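Local coordinates for Poly(A) RNA polymerase protein 2 (Saccharomyces cerevisiae, PDB 3NYB) that probably adds poly(A) tails to RNA as the polymerase subunit of the TRAMP RNA surveillance complex, working with the zinc-knuckle protein Air2p, at residues G159-F170 against K211-F222. The protein carries 1 engineered substitution. Numbering follows the deposited sequence.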
ATOM      1  N   GLY A 159       0.139  -9.194   8.720  1.00 53.33           N
ATOM      2  CA  GLY A 159       1.148  -8.270   8.245  1.00 39.86           C
ATOM      3  C   GLY A 159       0.624  -7.335   7.181  1.00 38.22           C
ATOM      4  O   GLY A 159       1.230  -6.296   6.891  1.00 41.35           O
ATOM      5  N   LEU A 160      -0.511  -7.697   6.596  1.00 34.00           N
ATOM      6  CA  LEU A 160      -1.072  -6.915   5.502  1.00 42.77           C
ATOM      7  C   LEU A 160      -1.285  -5.432   5.868  1.00 47.37           C
ATOM      8  O   LEU A 160      -0.780  -4.542   5.185  1.00 38.77           O
ATOM      9  CB  LEU A 160      -2.370  -7.545   5.010  1.00 37.50           C
ATOM     10  CG  LEU A 160      -2.911  -6.904   3.737  1.00 42.12           C
ATOM     11  CD1 LEU A 160      -1.815  -6.784   2.671  1.00 34.18           C
ATOM     12  CD2 LEU A 160      -4.113  -7.666   3.216  1.00 44.05           C
ATOM     13  N   ARG A 161      -2.022  -5.174   6.946  1.00 36.82           N
ATOM     14  CA  ARG A 161      -2.261  -3.810   7.389  1.00 29.90           C
ATOM     15  C   ARG A 161      -0.965  -3.007   7.600  1.00 40.02           C
ATOM     16  O   ARG A 161      -0.836  -1.884   7.109  1.00 39.59           O
ATOM     17  CB  ARG A 161      -3.114  -3.800   8.666  1.00 29.96           C
ATOM     18  CG  ARG A 161      -3.295  -2.411   9.274  1.00 26.49           C
ATOM     19  CD  ARG A 161      -4.385  -2.338  10.335  1.00 27.69           C
ATOM     20  NE  ARG A 161      -4.418  -1.016  10.964  1.00 35.38           N
ATOM     21  CZ  ARG A 161      -3.754  -0.679  12.068  1.00 31.99           C
ATOM     22  NH1 ARG A 161      -3.000  -1.557  12.705  1.00 22.14           N
ATOM     23  NH2 ARG A 161      -3.850   0.550  12.544  1.00 37.21           N
ATOM     24  N   GLU A 162      -0.007  -3.580   8.323  1.00 40.30           N
ATOM     25  CA  GLU A 162       1.224  -2.868   8.670  1.00 32.35           C
ATOM     26  C   GLU A 162       2.014  -2.466   7.441  1.00 33.88           C
ATOM     27  O   GLU A 162       2.454  -1.328   7.327  1.00 35.01           O
ATOM     28  CB  GLU A 162       2.124  -3.729   9.556  1.00 35.53           C
ATOM     29  CG  GLU A 162       1.624  -3.938  10.971  1.00 34.99           C
ATOM     30  CD  GLU A 162       0.403  -4.833  11.041  1.00 45.70           C
ATOM     31  OE1 GLU A 162      -0.229  -4.853  12.119  1.00 50.61           O
ATOM     32  OE2 GLU A 162       0.066  -5.502  10.029  1.00 48.92           O
ATOM     33  N   LEU A 163       2.212  -3.408   6.523  1.00 35.60           N
ATOM     34  CA  LEU A 163       2.976  -3.097   5.330  1.00 37.56           C
ATOM     35  C   LEU A 163       2.228  -2.103   4.450  1.00 36.76           C
ATOM     36  O   LEU A 163       2.833  -1.210   3.864  1.00 31.49           O
ATOM     37  CB  LEU A 163       3.358  -4.362   4.560  1.00 37.03           C
ATOM     38  CG  LEU A 163       4.396  -5.204   5.301  1.00 41.32           C
ATOM     39  CD1 LEU A 163       5.026  -6.227   4.379  1.00 43.60           C
ATOM     40  CD2 LEU A 163       5.460  -4.301   5.887  1.00 41.25           C
ATOM     41  N   VAL A 164       0.909  -2.235   4.378  1.00 28.46           N
ATOM     42  CA  VAL A 164       0.115  -1.293   3.598  1.00 18.25           C
ATOM     43  C   VAL A 164       0.253   0.129   4.138  1.00 30.14           C
ATOM     44  O   VAL A 164       0.450   1.081   3.372  1.00 28.41           O
ATOM     45  CB  VAL A 164      -1.359  -1.704   3.533  1.00 19.36           C
ATOM     46  CG1 VAL A 164      -2.184  -0.595   2.932  1.00 18.73           C
ATOM     47  CG2 VAL A 164      -1.506  -2.974   2.701  1.00 20.47           C
ATOM     48  N   LEU A 165       0.179   0.280   5.458  1.00 30.95           N
ATOM     49  CA  LEU A 165       0.332   1.606   6.041  1.00 23.19           C
ATOM     50  C   LEU A 165       1.692   2.216   5.690  1.00 23.38           C
ATOM     51  O   LEU A 165       1.770   3.363   5.276  1.00 28.70           O
ATOM     52  CB  LEU A 165       0.102   1.572   7.547  1.00 31.25           C
ATOM     53  CG  LEU A 165      -1.363   1.355   7.927  1.00 37.05           C
ATOM     54  CD1 LEU A 165      -1.520   1.189   9.441  1.00 35.35           C
ATOM     55  CD2 LEU A 165      -2.222   2.497   7.397  1.00 18.46           C
ATOM     56  N   ILE A 166       2.757   1.438   5.825  1.00 29.90           N
ATOM     57  CA  ILE A 166       4.089   1.927   5.486  1.00 31.63           C
ATOM     58  C   ILE A 166       4.195   2.343   4.024  1.00 36.27           C
ATOM     59  O   ILE A 166       4.610   3.460   3.710  1.00 31.00           O
ATOM     60  CB  ILE A 166       5.155   0.876   5.771  1.00 33.00           C
ATOM     61  CG1 ILE A 166       5.060   0.417   7.222  1.00 28.87           C
ATOM     62  CG2 ILE A 166       6.525   1.445   5.505  1.00 41.51           C
ATOM     63  CD1 ILE A 166       5.348   1.504   8.214  1.00 23.17           C
ATOM     64  N   VAL A 167       3.814   1.435   3.132  1.00 34.80           N
ATOM     65  CA  VAL A 167       3.836   1.709   1.704  1.00 26.25           C
ATOM     66  C   VAL A 167       2.934   2.896   1.365  1.00 35.58           C
ATOM     67  O   VAL A 167       3.227   3.679   0.454  1.00 37.02           O
ATOM     68  CB  VAL A 167       3.375   0.481   0.904  1.00 28.11           C
ATOM     69  CG1 VAL A 167       3.590   0.700  -0.584  1.00 24.92           C
ATOM     70  CG2 VAL A 167       4.122  -0.747   1.350  1.00 28.59           C
ATOM     71  N   LYS A 168       1.829   3.025   2.093  1.00 35.75           N
ATOM     72  CA  LYS A 168       0.887   4.102   1.827  1.00 39.99           C
ATOM     73  C   LYS A 168       1.563   5.414   2.208  1.00 39.94           C
ATOM     74  O   LYS A 168       1.606   6.359   1.417  1.00 34.13           O
ATOM     75  CB  LYS A 168      -0.406   3.889   2.613  1.00 43.43           C
ATOM     76  CG  LYS A 168      -1.691   3.900   1.770  1.00 41.21           C
ATOM     77  CD  LYS A 168      -2.764   3.026   2.419  1.00 42.96           C
ATOM     78  CE  LYS A 168      -4.123   3.129   1.738  1.00 46.74           C
ATOM     79  NZ  LYS A 168      -4.738   4.472   1.886  1.00 52.36           N
ATOM     80  N   GLN A 169       2.123   5.450   3.413  1.00 33.77           N
ATOM     81  CA  GLN A 169       2.850   6.624   3.880  1.00 25.62           C
ATOM     82  C   GLN A 169       3.972   6.979   2.919  1.00 35.05           C
ATOM     83  O   GLN A 169       4.107   8.124   2.491  1.00 29.69           O
ATOM     84  CB  GLN A 169       3.433   6.382   5.267  1.00 30.08           C
ATOM     85  CG  GLN A 169       4.312   7.524   5.761  1.00 25.55           C
ATOM     86  CD  GLN A 169       3.595   8.864   5.732  1.00 30.00           C
ATOM     87  OE1 GLN A 169       2.385   8.935   5.933  1.00 37.88           O
ATOM     88  NE2 GLN A 169       4.342   9.934   5.484  1.00 29.66           N
ATOM     89  N   PHE A 170       4.789   5.994   2.574  1.00 39.14           N
ATOM     90  CA  PHE A 170       5.862   6.260   1.639  1.00 34.56           C
ATOM     91  C   PHE A 170       5.332   6.949   0.378  1.00 47.57           C
ATOM     92  O   PHE A 170       5.774   8.046   0.025  1.00 42.10           O
ATOM     93  CB  PHE A 170       6.580   4.977   1.263  1.00 24.40           C
ATOM     94  CG  PHE A 170       7.587   5.166   0.182  1.00 33.61           C
ATOM     95  CD1 PHE A 170       8.805   5.760   0.459  1.00 32.79           C
ATOM     96  CD2 PHE A 170       7.305   4.777  -1.121  1.00 43.09           C
ATOM     97  CE1 PHE A 170       9.737   5.957  -0.549  1.00 35.64           C
ATOM     98  CE2 PHE A 170       8.231   4.967  -2.136  1.00 45.02           C
ATOM     99  CZ  PHE A 170       9.449   5.562  -1.848  1.00 44.21           C
ATOM    100  N   LYS A 211       4.480 -11.125  10.966  1.00 47.68           N
ATOM    101  CA  LYS A 211       4.428 -10.185  12.084  1.00 47.57           C
ATOM    102  C   LYS A 211       5.738 -10.156  12.865  1.00 49.96           C
ATOM    103  O   LYS A 211       5.995  -9.218  13.628  1.00 50.01           O
ATOM    104  CB  LYS A 211       3.282 -10.539  13.039  1.00 59.52           C
ATOM    105  CG  LYS A 211       1.881 -10.445  12.453  1.00 64.97           C
ATOM    106  CD  LYS A 211       1.321  -9.034  12.530  1.00 71.65           C
ATOM    107  CE  LYS A 211      -0.184  -9.060  12.787  1.00 75.89           C
ATOM    108  NZ  LYS A 211      -0.508  -9.695  14.101  1.00 68.22           N
ATOM    109  N   ASP A 212       6.560 -11.186  12.690  1.00 48.40           N
ATOM    110  CA  ASP A 212       7.873 -11.225  13.334  1.00 49.20           C
ATOM    111  C   ASP A 212       8.987 -10.960  12.328  1.00 44.74           C
ATOM    112  O   ASP A 212      10.170 -11.121  12.635  1.00 47.20           O
ATOM    113  CB  ASP A 212       8.105 -12.567  14.036  1.00 55.98           C
ATOM    114  CG  ASP A 212       7.267 -12.722  15.297  1.00 79.16           C
ATOM    115  OD1 ASP A 212       6.982 -11.699  15.966  1.00 81.20           O
ATOM    116  OD2 ASP A 212       6.899 -13.875  15.623  1.00 88.28           O
ATOM    117  N   ASN A 213       8.599 -10.537  11.130  1.00 32.43           N
ATOM    118  CA  ASN A 213       9.542 -10.368  10.036  1.00 30.13           C
ATOM    119  C   ASN A 213       9.178  -9.204   9.111  1.00 39.86           C
ATOM    120  O   ASN A 213       9.553  -9.188   7.933  1.00 48.96           O
ATOM    121  CB  ASN A 213       9.635 -11.670   9.225  1.00 42.88           C
ATOM    122  CG  ASN A 213      10.342 -12.792   9.983  1.00 54.92           C
ATOM    123  OD1 ASN A 213      11.571 -12.808  10.082  1.00 68.29           O
ATOM    124  ND2 ASN A 213       9.568 -13.743  10.505  1.00 42.39           N
ATOM    125  N   LEU A 214       8.446  -8.225   9.619  1.00 42.21           N
ATOM    126  CA  LEU A 214       8.012  -7.170   8.715  1.00 47.57           C
ATOM    127  C   LEU A 214       9.156  -6.247   8.257  1.00 38.58           C
ATOM    128  O   LEU A 214       9.040  -5.564   7.238  1.00 37.94           O
ATOM    129  CB  LEU A 214       6.931  -6.311   9.374  1.00 45.12           C
ATOM    130  CG  LEU A 214       5.494  -6.825   9.262  1.00 57.25           C
ATOM    131  CD1 LEU A 214       5.334  -8.139  10.012  1.00 74.28           C
ATOM    132  CD2 LEU A 214       4.510  -5.789   9.781  1.00 62.85           C
ATOM    133  N   GLY A 215      10.269  -6.257   8.982  1.00 32.40           N
ATOM    134  CA  GLY A 215      11.444  -5.522   8.548  1.00 37.65           C
ATOM    135  C   GLY A 215      11.939  -6.018   7.191  1.00 52.20           C
ATOM    136  O   GLY A 215      12.038  -5.247   6.232  1.00 53.32           O
ATOM    137  N   VAL A 216      12.244  -7.313   7.097  1.00 39.47           N
ATOM    138  CA  VAL A 216      12.739  -7.873   5.842  1.00 38.10           C
ATOM    139  C   VAL A 216      11.706  -7.791   4.743  1.00 39.15           C
ATOM    140  O   VAL A 216      12.015  -7.399   3.626  1.00 47.48           O
ATOM    141  CB  VAL A 216      13.218  -9.351   5.968  1.00 54.87           C
ATOM    142  CG1 VAL A 216      14.655  -9.404   6.436  1.00 62.40           C
ATOM    143  CG2 VAL A 216      12.294 -10.181   6.876  1.00 29.08           C
ATOM    144  N   LEU A 217      10.475  -8.166   5.062  1.00 37.05           N
ATOM    145  CA  LEU A 217       9.416  -8.175   4.066  1.00 41.00           C
ATOM    146  C   LEU A 217       9.199  -6.782   3.478  1.00 48.90           C
ATOM    147  O   LEU A 217       8.915  -6.639   2.290  1.00 50.66           O
ATOM    148  CB  LEU A 217       8.137  -8.723   4.681  1.00 35.98           C
ATOM    149  CG  LEU A 217       8.367 -10.101   5.312  1.00 37.96           C
ATOM    150  CD1 LEU A 217       7.193 -10.516   6.185  1.00 41.37           C
ATOM    151  CD2 LEU A 217       8.652 -11.156   4.236  1.00 29.25           C
ATOM    152  N   LEU A 218       9.357  -5.755   4.310  1.00 44.77           N
ATOM    153  CA  LEU A 218       9.243  -4.379   3.843  1.00 34.21           C
ATOM    154  C   LEU A 218      10.298  -4.123   2.790  1.00 30.36           C
ATOM    155  O   LEU A 218      10.000  -3.711   1.670  1.00 35.93           O
ATOM    156  CB  LEU A 218       9.397  -3.399   5.004  1.00 33.12           C
ATOM    157  CG  LEU A 218       8.853  -1.965   4.864  1.00 34.60           C
ATOM    158  CD1 LEU A 218       9.941  -0.937   4.988  1.00 26.51           C
ATOM    159  CD2 LEU A 218       8.057  -1.754   3.587  1.00 33.13           C
ATOM    160  N   ILE A 219      11.541  -4.388   3.148  1.00 42.05           N
ATOM    161  CA  ILE A 219      12.624  -4.240   2.196  1.00 45.81           C
ATOM    162  C   ILE A 219      12.357  -5.064   0.943  1.00 41.76           C
ATOM    163  O   ILE A 219      12.366  -4.535  -0.161  1.00 49.40           O
ATOM    164  CB  ILE A 219      13.964  -4.628   2.819  1.00 41.41           C
ATOM    165  CG1 ILE A 219      14.389  -3.559   3.823  1.00 37.18           C
ATOM    166  CG2 ILE A 219      15.011  -4.786   1.746  1.00 45.72           C
ATOM    167  CD1 ILE A 219      15.696  -3.844   4.479  1.00 36.55           C
ATOM    168  N   GLU A 220      12.085  -6.351   1.119  1.00 43.36           N
ATOM    169  CA  GLU A 220      11.853  -7.237  -0.015  1.00 48.34           C
ATOM    170  C   GLU A 220      10.643  -6.830  -0.861  1.00 48.52           C
ATOM    171  O   GLU A 220      10.592  -7.110  -2.057  1.00 55.30           O
ATOM    172  CB  GLU A 220      11.736  -8.690   0.451  1.00 45.15           C
ATOM    173  CG  GLU A 220      12.986  -9.193   1.151  1.00 54.21           C
ATOM    174  CD  GLU A 220      12.805 -10.555   1.795  1.00 72.05           C
ATOM    175  OE1 GLU A 220      11.665 -11.059   1.836  1.00 74.96           O
ATOM    176  OE2 GLU A 220      13.812 -11.119   2.264  1.00 84.15           O
ATOM    177  N   PHE A 221       9.671  -6.167  -0.252  1.00 41.23           N
ATOM    178  CA  PHE A 221       8.552  -5.657  -1.025  1.00 43.53           C
ATOM    179  C   PHE A 221       9.034  -4.596  -2.014  1.00 46.49           C
ATOM    180  O   PHE A 221       8.648  -4.602  -3.178  1.00 38.44           O
ATOM    181  CB  PHE A 221       7.464  -5.083  -0.113  1.00 39.08           C
ATOM    182  CG  PHE A 221       6.434  -4.257  -0.842  1.00 36.86           C
ATOM    183  CD1 PHE A 221       5.249  -4.819  -1.267  1.00 32.41           C
ATOM    184  CD2 PHE A 221       6.652  -2.913  -1.093  1.00 41.57           C
ATOM    185  CE1 PHE A 221       4.295  -4.061  -1.933  1.00 36.24           C
ATOM    186  CE2 PHE A 221       5.704  -2.153  -1.757  1.00 41.24           C
ATOM    187  CZ  PHE A 221       4.526  -2.728  -2.178  1.00 34.80           C
ATOM    188  N   PHE A 222       9.865  -3.675  -1.546  1.00 39.57           N
ATOM    189  CA  PHE A 222      10.386  -2.631  -2.420  1.00 47.00           C
ATOM    190  C   PHE A 222      11.357  -3.201  -3.441  1.00 52.22           C
ATOM    191  O   PHE A 222      11.544  -2.644  -4.523  1.00 58.57           O
ATOM    192  CB  PHE A 222      11.070  -1.530  -1.609  1.00 54.11           C
ATOM    193  CG  PHE A 222      10.121  -0.698  -0.798  1.00 48.68           C
ATOM    194  CD1 PHE A 222       9.033  -0.088  -1.398  1.00 45.17           C
ATOM    195  CD2 PHE A 222      10.322  -0.521   0.559  1.00 40.76           C
ATOM    196  CE1 PHE A 222       8.160   0.676  -0.659  1.00 45.36           C
ATOM    197  CE2 PHE A 222       9.456   0.237   1.299  1.00 42.64           C
ATOM    198  CZ  PHE A 222       8.371   0.840   0.693  1.00 48.34           C
TER
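Leu218 meets Leu163 and Ile166 where helix 160-170 crosses helix 214-222, the axes 10.7 Å apart at -49°. Traced outward, Leu218 first sets its CB 4.1 Å from CD2 of Leu163. With CG swung anti to the backbone N (chi1 -159°), the branch turns onto Ile166: CG and CD1 both sit 4.2 Å from Ile166 CG2, and the other methyl, CD2, reaches Ile166 CG2 at 4.0 Å, the two side chains at about a right angle. Leu163 divides its fork, CD1 resting 4.0 Å from Leu217 CB while CD2 also faces Leu214.

Further on, Val167 CG1 approaches Phe221 CE2 at 3.7 Å. Val167 CG2 stands over the ring face in a CH-pi arrangement, although a clash leaves that methyl's position doubtful. Phe221 also packs on Val193 of helix 186-198 and meets the Tyr225 ring edge-to-face. Replacing Phe221 by an alanine would probably open a gap beside both valines and leave Tyr225 without its aromatic partner. Phe170 and Phe222 form an edge-to-face pair, Phe222 giving the edge, centroids 5.4 Å apart and planes at 57°; both touch Ala292 of helix 282-304.

The CD and CE carbons of Lys211 lie beside the backbone N of N-cap Gly159. Glu162 OE1 and Lys211 NZ remain 5.2 Å apart, too far for a salt bridge. Helices 160-173 and 214-228 pack in what is probably the helical central domain, as in other nucleotidyltransferase-fold poly(A) polymerases, while Val216, Ile219 and Glu220 meet the Air2 chain. With no hydrogen bond spanning the helices and ten of twelve touching residues buried, the join rests chiefly on the burial of apolar side chains.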